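Local coordinates for TATA-box-binding protein (Methanococcus jannaschii, PDB 2Z8U) that probably binds the TATA box of archaeal promoters as a general transcription factor, helping RNA polymerase to start transcription, at residues E31-I36 and L61-S66; E38-E43 and P48-R53; G140-L145 and V151-G156. All coordinates share one frame; numbering follows the deposited sequence.

Contact 1: E31-I36 and L61-S66; sequences EEVAMI and LLIFRS
In the first repeat of the saddle-shaped TBP fold, helix 30-36 lies beside the end of strand 59-63, and Val33 and Ile63 make the apolar touch between them. Val33 CG1 and Ile63 CD1 meet methyl to methyl at 4.3 Å, although the backbones stay well apart, the two CA atoms being 9.2 Å from each other. Ile63 bridges much of that distance because its CD1 is anti to CA (chi2 176°), which carries it out toward the helix. Branched aliphatic residues suit both places: each is buried, and Val33 also packs on Leu50 and on Leu91 of helix 77-94. Further along, past the end of the strand, the long chain of Arg65 swings its guanidinium toward the first turn of the helix. There NH2 stands 4.4 Å from Glu31 N, which lies near the guanidinium plane at its edge. Two N-H groups cannot bond each other, and Arg65 NH2 instead makes a weak hydrogen bond to Tyr42 OH. Helix and strand are therefore joined by light hydrophobic packing inside, with a charged group only grazing the helix at the exposed side of the contact.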
loop_
_atom_site.group_PDB
_atom_site.type_symbol
_atom_site.label_atom_id
_atom_site.label_comp_id
_atom_site.label_asym_id
_atom_site.label_seq_id
_atom_site.Cartn_x
_atom_site.Cartn_y
_atom_site.Cartn_z
ATOM N N GLU B 31 41.121 -14.011 -2.900
ATOM C CA GLU B 31 42.384 -13.539 -2.318
ATOM C C GLU B 31 43.565 -13.665 -3.319
ATOM O O GLU B 31 44.370 -12.743 -3.457
ATOM C CB GLU B 31 42.698 -14.232 -0.989
ATOM C CG GLU B 31 44.076 -13.823 -0.412
ATOM C CD GLU B 31 44.367 -14.387 0.964
ATOM O OE1 GLU B 31 43.607 -15.276 1.426
ATOM O OE2 GLU B 31 45.361 -13.931 1.588
ATOM N N GLU B 32 43.661 -14.798 -4.010
ATOM C CA GLU B 32 44.690 -14.994 -5.024
ATOM C C GLU B 32 44.451 -14.139 -6.271
ATOM O O GLU B 32 45.399 -13.666 -6.873
ATOM C CB GLU B 32 44.808 -16.471 -5.402
ATOM C CG GLU B 32 45.539 -17.289 -4.332
ATOM C CD GLU B 32 45.930 -18.673 -4.810
ATOM O OE1 GLU B 32 45.555 -19.049 -5.939
ATOM O OE2 GLU B 32 46.611 -19.384 -4.040
ATOM N N VAL B 33 43.190 -13.933 -6.653
ATOM C CA VAL B 33 42.860 -13.002 -7.765
ATOM C C VAL B 33 43.372 -11.601 -7.407
ATOM O O VAL B 33 44.033 -10.930 -8.214
ATOM C CB VAL B 33 41.330 -13.005 -8.071
ATOM C CG1 VAL B 33 40.964 -11.986 -9.137
ATOM C CG2 VAL B 33 40.873 -14.391 -8.516
ATOM N N ALA B 34 43.126 -11.167 -6.174
ATOM C CA ALA B 34 43.618 -9.857 -5.745
ATOM C C ALA B 34 45.146 -9.757 -5.731
ATOM O O ALA B 34 45.707 -8.671 -5.934
ATOM C CB ALA B 34 43.031 -9.489 -4.387
ATOM N N MET B 35 45.827 -10.882 -5.508
ATOM C CA MET B 35 47.292 -10.903 -5.578
ATOM C C MET B 35 47.843 -10.641 -6.978
ATOM O O MET B 35 48.981 -10.218 -7.127
ATOM C CB MET B 35 47.847 -12.235 -5.094
ATOM C CG MET B 35 47.687 -12.447 -3.616
ATOM S SD MET B 35 48.336 -14.061 -3.195
ATOM C CE MET B 35 48.155 -14.064 -1.452
ATOM N N ILE B 36 47.057 -10.898 -8.004
ATOM C CA ILE B 36 47.630 -10.749 -9.339
ATOM C C ILE B 36 47.007 -9.662 -10.193
ATOM O O ILE B 36 47.700 -9.071 -11.022
ATOM C CB ILE B 36 47.704 -12.083 -10.104
ATOM C CG1 ILE B 36 46.321 -12.695 -10.224
ATOM C CG2 ILE B 36 48.764 -13.025 -9.454
ATOM C CD1 ILE B 36 46.247 -13.965 -11.027
ATOM N N LEU B 61 35.219 -4.710 -13.740
ATOM C CA LEU B 61 34.686 -6.056 -13.554
ATOM C C LEU B 61 34.430 -6.287 -12.074
ATOM O O LEU B 61 35.205 -5.838 -11.226
ATOM C CB LEU B 61 35.672 -7.112 -14.088
ATOM C CG LEU B 61 35.989 -7.137 -15.600
ATOM C CD1 LEU B 61 37.194 -6.262 -15.936
ATOM C CD2 LEU B 61 36.293 -8.548 -16.005
ATOM N N LEU B 62 33.339 -6.990 -11.782
ATOM C CA LEU B 62 33.016 -7.439 -10.450
ATOM C C LEU B 62 33.049 -8.953 -10.507
ATOM O O LEU B 62 32.358 -9.563 -11.335
ATOM C CB LEU B 62 31.636 -6.928 -10.015
ATOM C CG LEU B 62 31.014 -7.440 -8.700
ATOM C CD1 LEU B 62 31.869 -7.156 -7.479
ATOM C CD2 LEU B 62 29.615 -6.848 -8.520
ATOM N N ILE B 63 33.916 -9.546 -9.684
ATOM C CA ILE B 63 34.113 -10.989 -9.710
ATOM C C ILE B 63 33.701 -11.627 -8.380
ATOM O O ILE B 63 34.173 -11.207 -7.324
ATOM C CB ILE B 63 35.590 -11.366 -9.993
ATOM C CG1 ILE B 63 36.128 -10.612 -11.222
ATOM C CG2 ILE B 63 35.723 -12.899 -10.124
ATOM C CD1 ILE B 63 37.593 -10.849 -11.523
ATOM N N PHE B 64 32.872 -12.671 -8.450
ATOM C CA PHE B 64 32.431 -13.379 -7.246
ATOM C C PHE B 64 33.110 -14.750 -7.102
ATOM O O PHE B 64 33.583 -15.317 -8.086
ATOM C CB PHE B 64 30.905 -13.534 -7.284
ATOM C CG PHE B 64 30.155 -12.243 -7.058
ATOM C CD1 PHE B 64 30.036 -11.707 -5.771
ATOM C CD2 PHE B 64 29.571 -11.573 -8.114
ATOM C CE1 PHE B 64 29.336 -10.515 -5.548
ATOM C CE2 PHE B 64 28.855 -10.381 -7.905
ATOM C CZ PHE B 64 28.742 -9.856 -6.613
ATOM N N ARG B 65 33.148 -15.276 -5.872
ATOM C CA ARG B 65 33.635 -16.634 -5.594
ATOM C C ARG B 65 32.881 -17.709 -6.420
ATOM O O ARG B 65 33.466 -18.695 -6.822
ATOM C CB ARG B 65 33.525 -16.926 -4.075
ATOM C CG ARG B 65 34.182 -18.213 -3.586
ATOM C CD ARG B 65 34.514 -18.158 -2.056
ATOM N NE ARG B 65 35.312 -16.962 -1.727
ATOM C CZ ARG B 65 36.641 -16.852 -1.862
ATOM N NH1 ARG B 65 37.388 -17.876 -2.278
ATOM N NH2 ARG B 65 37.238 -15.703 -1.564
ATOM N N SER B 66 31.593 -17.500 -6.667
ATOM C CA SER B 66 30.785 -18.380 -7.548
ATOM C C SER B 66 31.317 -18.477 -8.985
ATOM O O SER B 66 30.943 -19.375 -9.734
ATOM C CB SER B 66 29.348 -17.870 -7.618
ATOM O OG SER B 66 29.302 -16.638 -8.343
#

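Contact 2: E38-E43 and P48-R53; sequences ENAEYE and PGLVCR
Glu41 and Val51 exchange two backbone bonds as an antiparallel hydrogen-bonded pair joining the outermost strand of this chain's sheet to the next. Glu41 N donates to Val51 O at 2.7 Å, in the carbonyl plane, and Val51 N returns a near-straight bond to Glu41 O at 2.9 Å (179° at the hydrogen). Val51 O receives a CA-H contact from Ala40 CA at 3.2 Å. Toward the hairpin loop a water links the segments, accepting from Glu43 N at 2.8 Å and donating to Gly49 O. The extended Glu41 side chain runs beside Arg53 and brings OE1 to 3.2 Å from Arg53 NH2, a salt bridge with a weak, bent hydrogen bond (124°), planes 44° apart. Val51 CG1 covers one guanidinium face, 3.8 Å above its centre. Nearer the loop, Leu50 CD1 packs on Tyr42 CB at 3.9 Å, the side chains crossing at about right angles; leucine's branches serve both Tyr42 and helix 30-36, at Val33 and Ala34. Arginine is long enough to pass Val51 and reach both Glu41 and, through NH1, Asp123 of the second subunit. Backbone bonds fix the register, and Arg53, shared between two carboxylates, probably has its charge balanced.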
loop_
_atom_site.group_PDB
_atom_site.type_symbol
_atom_site.label_atom_id
_atom_site.label_comp_id
_atom_site.label_asym_id
_atom_site.label_seq_id
_atom_site.Cartn_x
_atom_site.Cartn_y
_atom_site.Cartn_z
ATOM N N GLU B 38 46.122 -6.096 -11.053
ATOM C CA GLU B 38 46.389 -4.709 -10.691
ATOM C C GLU B 38 45.058 -3.956 -10.651
ATOM O O GLU B 38 44.147 -4.272 -11.416
ATOM C CB GLU B 38 47.351 -4.066 -11.693
ATOM C CG GLU B 38 48.789 -4.605 -11.631
ATOM C CD GLU B 38 49.576 -4.135 -10.413
ATOM O OE1 GLU B 38 49.498 -2.930 -10.066
ATOM O OE2 GLU B 38 50.294 -4.972 -9.806
ATOM N N ASN B 39 44.938 -2.989 -9.743
ATOM C CA ASN B 39 43.729 -2.169 -9.627
ATOM C C ASN B 39 42.561 -2.914 -8.983
ATOM O O ASN B 39 41.393 -2.574 -9.242
ATOM C CB ASN B 39 43.280 -1.648 -11.007
ATOM C CG ASN B 39 44.330 -0.789 -11.692
ATOM O OD1 ASN B 39 44.378 -0.724 -12.919
ATOM N ND2 ASN B 39 45.169 -0.122 -10.906
ATOM N N ALA B 40 42.863 -3.937 -8.179
ATOM C CA ALA B 40 41.825 -4.796 -7.589
ATOM C C ALA B 40 41.472 -4.307 -6.204
ATOM O O ALA B 40 42.362 -4.036 -5.382
ATOM C CB ALA B 40 42.280 -6.259 -7.530
ATOM N N GLU B 41 40.179 -4.170 -5.957
ATOM C CA GLU B 41 39.657 -3.823 -4.637
ATOM C C GLU B 41 38.920 -5.041 -4.085
ATOM O O GLU B 41 37.940 -5.510 -4.696
ATOM C CB GLU B 41 38.711 -2.629 -4.759
ATOM C CG GLU B 41 38.182 -2.095 -3.427
ATOM C CD GLU B 41 37.161 -0.958 -3.577
ATOM O OE1 GLU B 41 36.820 -0.584 -4.720
ATOM O OE2 GLU B 41 36.697 -0.437 -2.535
ATOM N N TYR B 42 39.396 -5.567 -2.958
ATOM C CA TYR B 42 38.769 -6.730 -2.325
ATOM C C TYR B 42 38.763 -6.622 -0.803
ATOM O O TYR B 42 39.814 -6.675 -0.171
ATOM C CB TYR B 42 39.463 -8.032 -2.771
ATOM C CG TYR B 42 38.874 -9.304 -2.194
ATOM C CD1 TYR B 42 37.511 -9.591 -2.316
ATOM C CD2 TYR B 42 39.685 -10.231 -1.545
ATOM C CE1 TYR B 42 36.973 -10.761 -1.791
ATOM C CE2 TYR B 42 39.159 -11.404 -1.025
ATOM C CZ TYR B 42 37.799 -11.664 -1.158
ATOM O OH TYR B 42 37.268 -12.829 -0.631
ATOM N N GLU B 43 37.573 -6.460 -0.230
ATOM C CA GLU B 43 37.395 -6.333 1.223
ATOM C C GLU B 43 36.303 -7.307 1.636
ATOM O O GLU B 43 35.131 -6.921 1.736
ATOM C CB GLU B 43 36.970 -4.908 1.593
ATOM C CG GLU B 43 37.395 -3.816 0.609
ATOM C CD GLU B 43 38.557 -2.976 1.113
ATOM O OE1 GLU B 43 38.896 -1.977 0.435
ATOM O OE2 GLU B 43 39.124 -3.297 2.183
ATOM N N PRO B 48 31.347 -9.228 -0.530
ATOM C CA PRO B 48 31.898 -10.525 -0.918
ATOM C C PRO B 48 32.618 -10.546 -2.278
ATOM O O PRO B 48 33.389 -11.466 -2.523
ATOM C CB PRO B 48 30.653 -11.432 -0.970
ATOM C CG PRO B 48 29.522 -10.612 -0.332
ATOM C CD PRO B 48 29.886 -9.212 -0.706
ATOM N N GLY B 49 32.368 -9.558 -3.135
ATOM C CA GLY B 49 32.906 -9.551 -4.512
ATOM C C GLY B 49 34.208 -8.779 -4.662
ATOM O O GLY B 49 34.551 -7.929 -3.821
ATOM N N LEU B 50 34.951 -9.080 -5.726
ATOM C CA LEU B 50 36.199 -8.375 -6.014
ATOM C C LEU B 50 35.988 -7.439 -7.185
ATOM O O LEU B 50 35.404 -7.839 -8.199
ATOM C CB LEU B 50 37.341 -9.368 -6.324
ATOM C CG LEU B 50 38.696 -8.800 -6.745
ATOM C CD1 LEU B 50 39.804 -9.716 -6.266
ATOM C CD2 LEU B 50 38.803 -8.537 -8.253
ATOM N N VAL B 51 36.511 -6.219 -7.073
ATOM C CA VAL B 51 36.377 -5.207 -8.133
ATOM C C VAL B 51 37.712 -4.954 -8.816
ATOM O O VAL B 51 38.707 -4.716 -8.146
ATOM C CB VAL B 51 35.812 -3.862 -7.587
ATOM C CG1 VAL B 51 35.694 -2.819 -8.698
ATOM C CG2 VAL B 51 34.466 -4.086 -6.911
ATOM N N CYS B 52 37.728 -5.043 -10.147
ATOM C CA CYS B 52 38.906 -4.726 -10.944
ATOM C C CYS B 52 38.551 -3.640 -11.962
ATOM O O CYS B 52 37.648 -3.816 -12.777
ATOM C CB CYS B 52 39.453 -5.953 -11.674
ATOM S SG CYS B 52 40.960 -5.542 -12.689
ATOM N N ARG B 53 39.266 -2.523 -11.903
ATOM C CA ARG B 53 38.999 -1.390 -12.786
ATOM C C ARG B 53 40.118 -1.222 -13.792
ATOM O O ARG B 53 41.231 -0.832 -13.436
ATOM C CB ARG B 53 38.789 -0.111 -11.983
ATOM C CG ARG B 53 37.353 0.100 -11.549
ATOM C CD ARG B 53 37.207 1.381 -10.755
ATOM N NE ARG B 53 37.063 1.108 -9.328
ATOM C CZ ARG B 53 35.895 1.085 -8.692
ATOM N NH1 ARG B 53 34.767 1.332 -9.364
ATOM N NH2 ARG B 53 35.851 0.823 -7.385
HETATM O O HOH W 1 35.077 -6.856 -1.377
#

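Contact 3: G140-L145 and V151-G156; sequences GLVYRL and VVLIFG
Leu141 O is gripped twice by the opposite strand: Ile154 N donates to it at 2.9 Å, in the carbonyl plane, and Leu153 CA sends a CA-H contact to it at 3.3 Å. Leu141 N and Ile154 O complete this hydrogen-bonded pair, and Tyr143 and Val152 form the next, where Val152 N reaches Tyr143 O at 2.7 Å. These bonds knit the hairpin of strands 141-146 and 149-154 in the second repeat.

On one face Leu141 CD2 meets Ile154 CD1 at 4.1 Å, the two chains side by side. Leucine and isoleucine fit this apolar side, which Leu121 and Ile182 cover from two helices, while Tyr143 bonds its OH to Thr181. On the other face Val142 CG2 touches Leu153 CD2 at 3.9 Å; here Val151, Leu153 and Phe155 meet the second subunit.

Phe155 sets its CG anti to its own carbonyl carbon (chi1 -60°), which brings the ring back against Gly140, with CD1 3.6 Å from Gly140 CA. Glycine is needed there twice over: a CB would lie 2.7 Å from Phe155 CE1, and at phi 93° and psi 158° it would jam against the preceding carbonyl O. With an alanine at Phe155, Gly140 would probably lose its aromatic neighbour, opening a gap beside it. Regular backbone bonds thus hold an apolar face of Val142, Val151 and Leu153, with Phe155 beside them, consistent with the concave DNA-binding surface of TBP; in relatives phenylalanines wedge between base pairs from the minor groove, and Phe155 is probably one of them.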
loop_
_atom_site.group_PDB
_atom_site.type_symbol
_atom_site.label_atom_id
_atom_site.label_comp_id
_atom_site.label_asym_id
_atom_site.label_seq_id
_atom_site.Cartn_x
_atom_site.Cartn_y
_atom_site.Cartn_z
ATOM N N GLY B 140 15.030 16.470 -18.522
ATOM C CA GLY B 140 14.492 15.419 -19.393
ATOM C C GLY B 140 13.164 14.879 -18.901
ATOM O O GLY B 140 12.815 15.020 -17.720
ATOM N N LEU B 141 12.420 14.296 -19.832
ATOM C CA LEU B 141 11.189 13.608 -19.550
ATOM C C LEU B 141 11.442 12.085 -19.460
ATOM O O LEU B 141 12.174 11.516 -20.293
ATOM C CB LEU B 141 10.210 13.918 -20.681
ATOM C CG LEU B 141 8.835 13.268 -20.656
ATOM C CD1 LEU B 141 7.813 14.252 -21.136
ATOM C CD2 LEU B 141 8.828 12.018 -21.508
ATOM N N VAL B 142 10.841 11.446 -18.456
ATOM C CA VAL B 142 10.990 10.007 -18.236
ATOM C C VAL B 142 9.777 9.270 -18.793
ATOM O O VAL B 142 8.626 9.614 -18.531
ATOM C CB VAL B 142 11.239 9.654 -16.742
ATOM C CG1 VAL B 142 11.453 8.151 -16.557
ATOM C CG2 VAL B 142 12.453 10.426 -16.209
ATOM N N TYR B 143 10.063 8.245 -19.580
ATOM C CA TYR B 143 9.045 7.519 -20.290
ATOM C C TYR B 143 9.373 6.030 -20.173
ATOM O O TYR B 143 10.407 5.580 -20.646
ATOM C CB TYR B 143 9.094 7.994 -21.749
ATOM C CG TYR B 143 8.094 7.403 -22.703
ATOM C CD1 TYR B 143 8.395 7.314 -24.067
ATOM C CD2 TYR B 143 6.858 6.940 -22.267
ATOM C CE1 TYR B 143 7.481 6.788 -24.965
ATOM C CE2 TYR B 143 5.941 6.414 -23.156
ATOM C CZ TYR B 143 6.259 6.348 -24.503
ATOM O OH TYR B 143 5.349 5.823 -25.391
ATOM N N ARG B 144 8.506 5.265 -19.536
ATOM C CA ARG B 144 8.748 3.831 -19.423
ATOM C C ARG B 144 7.987 3.050 -20.499
ATOM O O ARG B 144 6.791 3.280 -20.706
ATOM C CB ARG B 144 8.414 3.347 -18.005
ATOM C CG ARG B 144 8.930 1.947 -17.692
ATOM C CD ARG B 144 9.077 1.762 -16.197
ATOM N NE ARG B 144 9.410 0.390 -15.800
ATOM C CZ ARG B 144 9.687 0.024 -14.549
ATOM N NH1 ARG B 144 9.675 0.930 -13.581
ATOM N NH2 ARG B 144 9.955 -1.256 -14.251
ATOM N N LEU B 145 8.673 2.143 -21.195
ATOM C CA LEU B 145 8.006 1.251 -22.155
ATOM C C LEU B 145 7.900 -0.172 -21.605
ATOM O O LEU B 145 8.768 -0.616 -20.853
ATOM C CB LEU B 145 8.739 1.226 -23.500
ATOM C CG LEU B 145 8.754 2.434 -24.446
ATOM C CD1 LEU B 145 9.405 2.030 -25.779
ATOM C CD2 LEU B 145 7.351 2.970 -24.680
ATOM N N VAL B 151 13.557 1.968 -20.226
ATOM C CA VAL B 151 13.320 3.289 -19.676
ATOM C C VAL B 151 13.898 4.260 -20.649
ATOM O O VAL B 151 15.048 4.110 -21.078
ATOM C CB VAL B 151 13.960 3.484 -18.274
ATOM C CG1 VAL B 151 13.859 4.976 -17.822
ATOM C CG2 VAL B 151 13.278 2.591 -17.294
ATOM N N VAL B 152 13.092 5.243 -21.035
ATOM C CA VAL B 152 13.517 6.237 -22.032
ATOM C C VAL B 152 13.593 7.615 -21.373
ATOM O O VAL B 152 12.737 7.960 -20.568
ATOM C CB VAL B 152 12.536 6.289 -23.227
ATOM C CG1 VAL B 152 13.019 7.301 -24.295
ATOM C CG2 VAL B 152 12.372 4.884 -23.854
ATOM N N LEU B 153 14.648 8.355 -21.672
ATOM C CA LEU B 153 14.739 9.754 -21.276
ATOM C C LEU B 153 14.797 10.600 -22.536
ATOM O O LEU B 153 15.606 10.341 -23.439
ATOM C CB LEU B 153 15.980 10.011 -20.426
ATOM C CG LEU B 153 16.363 8.935 -19.405
ATOM C CD1 LEU B 153 17.754 9.223 -18.880
ATOM C CD2 LEU B 153 15.355 8.891 -18.270
ATOM N N ILE B 154 13.929 11.593 -22.604
ATOM C CA ILE B 154 13.865 12.480 -23.756
ATOM C C ILE B 154 14.216 13.884 -23.306
ATOM O O ILE B 154 13.597 14.403 -22.369
ATOM C CB ILE B 154 12.447 12.502 -24.365
ATOM C CG1 ILE B 154 12.000 11.083 -24.760
ATOM C CG2 ILE B 154 12.428 13.474 -25.561
ATOM C CD1 ILE B 154 10.511 10.940 -25.119
ATOM N N PHE B 155 15.170 14.506 -23.995
ATOM C CA PHE B 155 15.643 15.844 -23.642
ATOM C C PHE B 155 15.111 16.908 -24.597
ATOM O O PHE B 155 14.757 16.591 -25.742
ATOM C CB PHE B 155 17.176 15.843 -23.550
ATOM C CG PHE B 155 17.690 14.884 -22.518
ATOM C CD1 PHE B 155 17.674 15.240 -21.172
ATOM C CD2 PHE B 155 18.081 13.594 -22.871
ATOM C CE1 PHE B 155 18.089 14.342 -20.184
ATOM C CE2 PHE B 155 18.505 12.680 -21.883
ATOM C CZ PHE B 155 18.515 13.067 -20.546
ATOM N N GLY B 156 15.018 18.152 -24.105
ATOM C CA GLY B 156 14.518 19.290 -24.914
ATOM C C GLY B 156 15.348 19.518 -26.171
ATOM O O GLY B 156 14.881 20.119 -27.142
#

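How the contacts relate
Contacts 1 and 2 form one continuous piece of the first repeat, with centres 7 Å apart and contact 2 nested inside the loop that contact 1 closes. Strands 50-54 and 59-63 are neighbours in the sheet, joined where Ile63 N probably bonds to Leu50 O at 2.7 Å; Leu50 also reaches helix 30-36. Contact 3 sits in the second repeat on the opposite side of the chain's centre, about 37 and 34 Å from the centres of contacts 1 and 2. Its strands match 50-54 and 59-63 by the repeat, so the same sheet presents related surfaces at both ends of the saddle. No DNA is bound here; the second subunit touches all three contacts.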